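Local coordinates for aminoacyl-tRNA synthetase-interacting multifunctional protein p43 (PDB 6IPA) that probably binds tRNA through its C-terminal EMAP II-like domain and is putatively involved in tRNA import, in association with aminoacyl-tRNA synthetases, at residues Q170-V175 and H181-K186; A185-L188 and E193-C196. One frame throughout, in Å; residues are numbered along the deposited sequence.

Interaction 1: Q170-V175 and H181-K186; sequences QPHLLV and HYKDAK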
loop_
_atom_site.group_PDB
_atom_site.type_symbol
_atom_site.label_atom_id
_atom_site.label_comp_id
_atom_site.label_asym_id
_atom_site.label_seq_id
_atom_site.Cartn_x
_atom_site.Cartn_y
_atom_site.Cartn_z
ATOM N N GLN A 170 -4.034 -6.528 9.811
ATOM C CA GLN A 170 -3.804 -5.102 10.000
ATOM C C GLN A 170 -3.363 -4.713 11.400
ATOM O O GLN A 170 -2.346 -4.039 11.541
ATOM C CB GLN A 170 -5.046 -4.304 9.572
ATOM C CG GLN A 170 -4.904 -2.806 9.706
ATOM C CD GLN A 170 -5.918 -2.037 8.890
ATOM O OE1 GLN A 170 -7.096 -2.403 8.815
ATOM N NE2 GLN A 170 -5.462 -0.951 8.269
ATOM N N PRO A 171 -4.043 -5.204 12.449
ATOM C CA PRO A 171 -3.637 -4.785 13.821
ATOM C C PRO A 171 -2.205 -5.102 14.198
ATOM O O PRO A 171 -1.692 -4.553 15.142
ATOM C CB PRO A 171 -4.592 -5.560 14.730
ATOM C CG PRO A 171 -5.725 -5.974 13.837
ATOM C CD PRO A 171 -5.092 -6.235 12.495
ATOM N N HIS A 172 -1.561 -6.000 13.469
ATOM C CA HIS A 172 -0.194 -6.346 13.721
ATOM C C HIS A 172 0.741 -5.652 12.762
ATOM O O HIS A 172 1.939 -5.863 12.841
ATOM C CB HIS A 172 -0.041 -7.860 13.544
ATOM C CG HIS A 172 -0.975 -8.669 14.388
ATOM N ND1 HIS A 172 -0.913 -8.679 15.768
ATOM C CD2 HIS A 172 -1.987 -9.501 14.049
ATOM C CE1 HIS A 172 -1.858 -9.471 16.242
ATOM N NE2 HIS A 172 -2.531 -9.975 15.222
ATOM N N LEU A 173 0.200 -4.832 11.847
ATOM C CA LEU A 173 1.028 -3.994 10.934
ATOM C C LEU A 173 1.400 -2.580 11.489
ATOM O O LEU A 173 0.562 -1.645 11.489
ATOM C CB LEU A 173 0.312 -3.838 9.576
ATOM C CG LEU A 173 0.040 -5.099 8.748
ATOM C CD1 LEU A 173 -0.629 -4.712 7.457
ATOM C CD2 LEU A 173 1.282 -5.866 8.424
ATOM N N LEU A 174 2.672 -2.417 11.882
ATOM C CA LEU A 174 3.140 -1.223 12.589
ATOM C C LEU A 174 4.424 -0.673 11.992
ATOM O O LEU A 174 5.221 -1.413 11.381
ATOM C CB LEU A 174 3.416 -1.532 14.083
ATOM C CG LEU A 174 2.239 -2.079 14.922
ATOM C CD1 LEU A 174 2.723 -2.393 16.327
ATOM C CD2 LEU A 174 1.047 -1.110 14.974
ATOM N N VAL A 175 4.646 0.630 12.171
ATOM C CA VAL A 175 5.996 1.147 11.970
ATOM C C VAL A 175 6.615 1.252 13.344
ATOM O O VAL A 175 6.006 1.840 14.239
ATOM C CB VAL A 175 6.049 2.499 11.194
ATOM C CG1 VAL A 175 5.302 2.382 9.879
ATOM C CG2 VAL A 175 5.447 3.618 11.992
ATOM N N HIS A 181 6.781 -3.125 9.931
ATOM C CA HIS A 181 6.776 -4.528 10.448
ATOM C C HIS A 181 5.452 -5.274 10.301
ATOM O O HIS A 181 4.386 -4.721 10.598
ATOM C CB HIS A 181 7.053 -4.560 11.957
ATOM C CG HIS A 181 8.421 -4.103 12.333
ATOM N ND1 HIS A 181 8.910 -2.842 12.018
ATOM C CD2 HIS A 181 9.410 -4.738 13.005
ATOM C CE1 HIS A 181 10.145 -2.729 12.485
ATOM N NE2 HIS A 181 10.468 -3.862 13.098
ATOM N N TYR A 182 5.533 -6.557 9.908
ATOM C CA TYR A 182 4.470 -7.511 10.271
ATOM C C TYR A 182 4.906 -8.104 11.616
ATOM O O TYR A 182 5.931 -8.748 11.705
ATOM C CB TYR A 182 4.250 -8.589 9.184
ATOM C CG TYR A 182 3.300 -9.688 9.625
ATOM C CD1 TYR A 182 1.946 -9.478 9.646
ATOM C CD2 TYR A 182 3.778 -10.926 10.048
ATOM C CE1 TYR A 182 1.083 -10.450 10.082
ATOM C CE2 TYR A 182 2.923 -11.908 10.490
ATOM C CZ TYR A 182 1.568 -11.669 10.509
ATOM O OH TYR A 182 0.665 -12.645 10.939
ATOM N N LYS A 183 4.179 -7.845 12.653
ATOM C CA LYS A 183 4.567 -8.348 13.942
ATOM C C LYS A 183 5.953 -7.887 14.292
ATOM O O LYS A 183 6.159 -6.731 14.466
ATOM C CB LYS A 183 4.368 -9.833 14.053
ATOM C CG LYS A 183 2.923 -10.195 13.956
ATOM C CD LYS A 183 2.659 -11.654 14.085
ATOM C CE LYS A 183 1.194 -11.860 14.172
ATOM N NZ LYS A 183 0.797 -12.959 13.297
ATOM N N ASP A 184 6.876 -8.791 14.523
ATOM C CA ASP A 184 8.242 -8.418 14.795
ATOM C C ASP A 184 9.159 -8.543 13.606
ATOM O O ASP A 184 10.323 -8.385 13.737
ATOM C CB ASP A 184 8.777 -9.308 15.866
ATOM C CG ASP A 184 8.323 -8.920 17.199
ATOM O OD1 ASP A 184 7.967 -7.796 17.401
ATOM O OD2 ASP A 184 8.336 -9.728 18.095
ATOM N N ALA A 185 8.611 -8.832 12.453
ATOM C CA ALA A 185 9.364 -9.102 11.253
ATOM C C ALA A 185 9.238 -7.951 10.277
ATOM O O ALA A 185 8.157 -7.662 9.813
ATOM C CB ALA A 185 8.838 -10.384 10.597
ATOM N N LYS A 186 10.365 -7.350 9.924
ATOM C CA LYS A 186 10.431 -6.177 9.045
ATOM C C LYS A 186 10.070 -6.442 7.612
ATOM O O LYS A 186 10.311 -7.514 7.123
ATOM C CB LYS A 186 11.849 -5.630 9.057
ATOM C CG LYS A 186 12.263 -5.140 10.433
ATOM C CD LYS A 186 13.720 -4.771 10.449
ATOM C CE LYS A 186 14.084 -4.077 11.748
ATOM N NZ LYS A 186 15.075 -2.995 11.461
#
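Leu174 and His181 join their backbones by two hydrogen bonds. His181 N reaches Leu174 O at 2.7 Å. Leu174 N returns the bond to His181 O at 3.1 Å. A third bond, Lys183 N to His172 O, measures 3.0 Å and extends the pairing past the end of the strand. Between these bonds Leu173 faces Tyr182 as a non-hydrogen-bonded pair, and Leu173 CA makes a C-H...O contact of 3.5 Å with His181 O.

The side chains follow this register. Lys183 runs alongside His172, and its CE lies over one face of the imidazole, 4.0 Å from the ring centroid, as a CH-pi contact. The CG of His172 stands beside its own backbone N (chi1 -55°), which turns the ring toward the lysine chain. Farther out, Lys183 NZ and Tyr182 OH both meet Asp41, the first through a salt bridge. Methyl CD2 of Leu173 comes to the edge of the Tyr182 ring, in its plane, 3.9 Å from Tyr182 CD1. Phe166 and Ile203 also pack on Leu173. The backbone ladder is that of the antiparallel beta hairpin 173-176/179-182. A type II' turn from Tyr182 to Ala185 leads from its second strand into strand 185-189, within the larger curled sheet of the EMAP II-like domain.

Interaction 2: A185-L188 and E193-C196; sequences AKWL and EITC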
loop_
_atom_site.group_PDB
_atom_site.type_symbol
_atom_site.label_atom_id
_atom_site.label_comp_id
_atom_site.label_asym_id
_atom_site.label_seq_id
_atom_site.Cartn_x
_atom_site.Cartn_y
_atom_site.Cartn_z
ATOM N N ALA A 185 8.611 -8.832 12.453
ATOM C CA ALA A 185 9.364 -9.102 11.253
ATOM C C ALA A 185 9.238 -7.951 10.277
ATOM O O ALA A 185 8.157 -7.662 9.813
ATOM C CB ALA A 185 8.838 -10.384 10.597
ATOM N N LYS A 186 10.365 -7.350 9.924
ATOM C CA LYS A 186 10.431 -6.177 9.045
ATOM C C LYS A 186 10.070 -6.442 7.612
ATOM O O LYS A 186 10.311 -7.514 7.123
ATOM C CB LYS A 186 11.849 -5.630 9.057
ATOM C CG LYS A 186 12.263 -5.140 10.433
ATOM C CD LYS A 186 13.720 -4.771 10.449
ATOM C CE LYS A 186 14.084 -4.077 11.748
ATOM N NZ LYS A 186 15.075 -2.995 11.461
ATOM N N TRP A 187 9.519 -5.438 6.942
ATOM C CA TRP A 187 9.179 -5.519 5.545
ATOM C C TRP A 187 10.417 -5.251 4.762
ATOM O O TRP A 187 11.118 -4.265 5.055
ATOM C CB TRP A 187 8.185 -4.432 5.172
ATOM C CG TRP A 187 6.801 -4.604 5.704
ATOM C CD1 TRP A 187 6.413 -5.299 6.811
ATOM C CD2 TRP A 187 5.621 -4.015 5.170
ATOM N NE1 TRP A 187 5.053 -5.181 6.989
ATOM C CE2 TRP A 187 4.548 -4.400 5.993
ATOM C CE3 TRP A 187 5.371 -3.183 4.084
ATOM C CZ2 TRP A 187 3.259 -3.985 5.766
ATOM C CZ3 TRP A 187 4.090 -2.803 3.845
ATOM C CH2 TRP A 187 3.039 -3.205 4.689
ATOM N N LEU A 188 10.651 -6.071 3.721
ATOM C CA LEU A 188 11.889 -5.998 2.933
ATOM C C LEU A 188 11.668 -5.774 1.425
ATOM O O LEU A 188 10.753 -6.290 0.845
ATOM C CB LEU A 188 12.678 -7.285 3.138
ATOM C CG LEU A 188 13.747 -7.361 4.211
ATOM C CD1 LEU A 188 13.292 -6.855 5.575
ATOM C CD2 LEU A 188 14.267 -8.784 4.278
ATOM N N GLU A 193 14.957 -2.427 3.930
ATOM C CA GLU A 193 13.753 -2.290 4.706
ATOM C C GLU A 193 12.870 -1.081 4.309
ATOM O O GLU A 193 13.341 -0.039 3.856
ATOM C CB GLU A 193 14.090 -2.231 6.201
ATOM C CG GLU A 193 14.563 -0.845 6.664
ATOM C CD GLU A 193 15.309 -0.830 7.987
ATOM O OE1 GLU A 193 14.976 -1.574 8.902
ATOM O OE2 GLU A 193 16.239 -0.029 8.131
ATOM N N ILE A 194 11.558 -1.262 4.491
ATOM C CA ILE A 194 10.576 -0.266 4.125
ATOM C C ILE A 194 10.549 0.742 5.264
ATOM O O ILE A 194 10.415 0.360 6.448
ATOM C CB ILE A 194 9.183 -0.911 3.918
ATOM C CG1 ILE A 194 9.198 -1.900 2.739
ATOM C CG2 ILE A 194 8.116 0.152 3.684
ATOM C CD1 ILE A 194 9.593 -1.320 1.395
ATOM N N THR A 195 10.706 2.017 4.900
ATOM C CA THR A 195 10.764 3.130 5.867
ATOM C C THR A 195 9.474 3.991 5.897
ATOM O O THR A 195 8.660 4.013 4.971
ATOM C CB THR A 195 12.029 4.015 5.630
ATOM O OG1 THR A 195 12.011 4.604 4.298
ATOM C CG2 THR A 195 13.282 3.151 5.785
ATOM N N CYS A 196 9.291 4.675 7.008
ATOM C CA CYS A 196 8.188 5.599 7.164
ATOM C C CYS A 196 8.723 6.765 7.934
ATOM O O CYS A 196 9.438 6.540 8.930
ATOM C CB CYS A 196 7.079 4.976 7.968
ATOM S SG CYS A 196 5.599 5.986 7.982
#
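This contact is a single backbone hydrogen bond, flanked by a salt bridge on one side and apolar packing on the other. It joins strand 185-189, in the curled beta sheet of the EMAP II-like domain, to the chain that follows strand 192-193. In the backbone bond Ile194 N donates to Trp187 O at 3.1 Å. The donor sits well above the carbonyl plane, 36° out of it. Glu193 CA adds a C-H...O contact to the same oxygen at 3.3 Å, so Trp187 O has two neighbours from the facing segment.

Trp187 and Ile194 are both buried. Ile194 CG1 approaches Trp187 CB to 3.7 Å and lies near the plane of the indole, at its edge. It does not stack on a face. Leu99 of strand 97-101 and Leu130 pack against both residues. This apolar cluster therefore brings strand 97-101, which belongs to another sheet of the chain, up against the contact.

Lys186 and Glu193 are partly exposed, and their side chains meet at an angle. The lysine chain runs extended to CE, and the bend at its last torsion (chi4 -143°) sets NZ beside the carboxylate. Lys186 NZ meets Glu193 OE1 nearly in line with the carboxylate C-O bond, at 2.9 Å.

How the interactions relate
Interactions 1 and 2 follow one another along the chain and share Ala185 and Lys186. Their centres are about 9 Å apart. Strand 179-182 neighbours strand 185-189, so both contacts reach the same sheet. The Trp187 indole of interaction 2 reaches back to the face of the hairpin that carries Leu173 and Tyr182. Its NE1 packs 3.3 Å from Tyr182 N, and its CZ2 lies 3.8 Å from Leu173 CD2. At a second junction Val175 CG1 touches Cys196 CB at 3.7 Å. Ala180, next to His181 on strand 179-182, makes backbone hydrogen bonds with Trp187 and Ile194 of interaction 2. Neither contact includes a ligand.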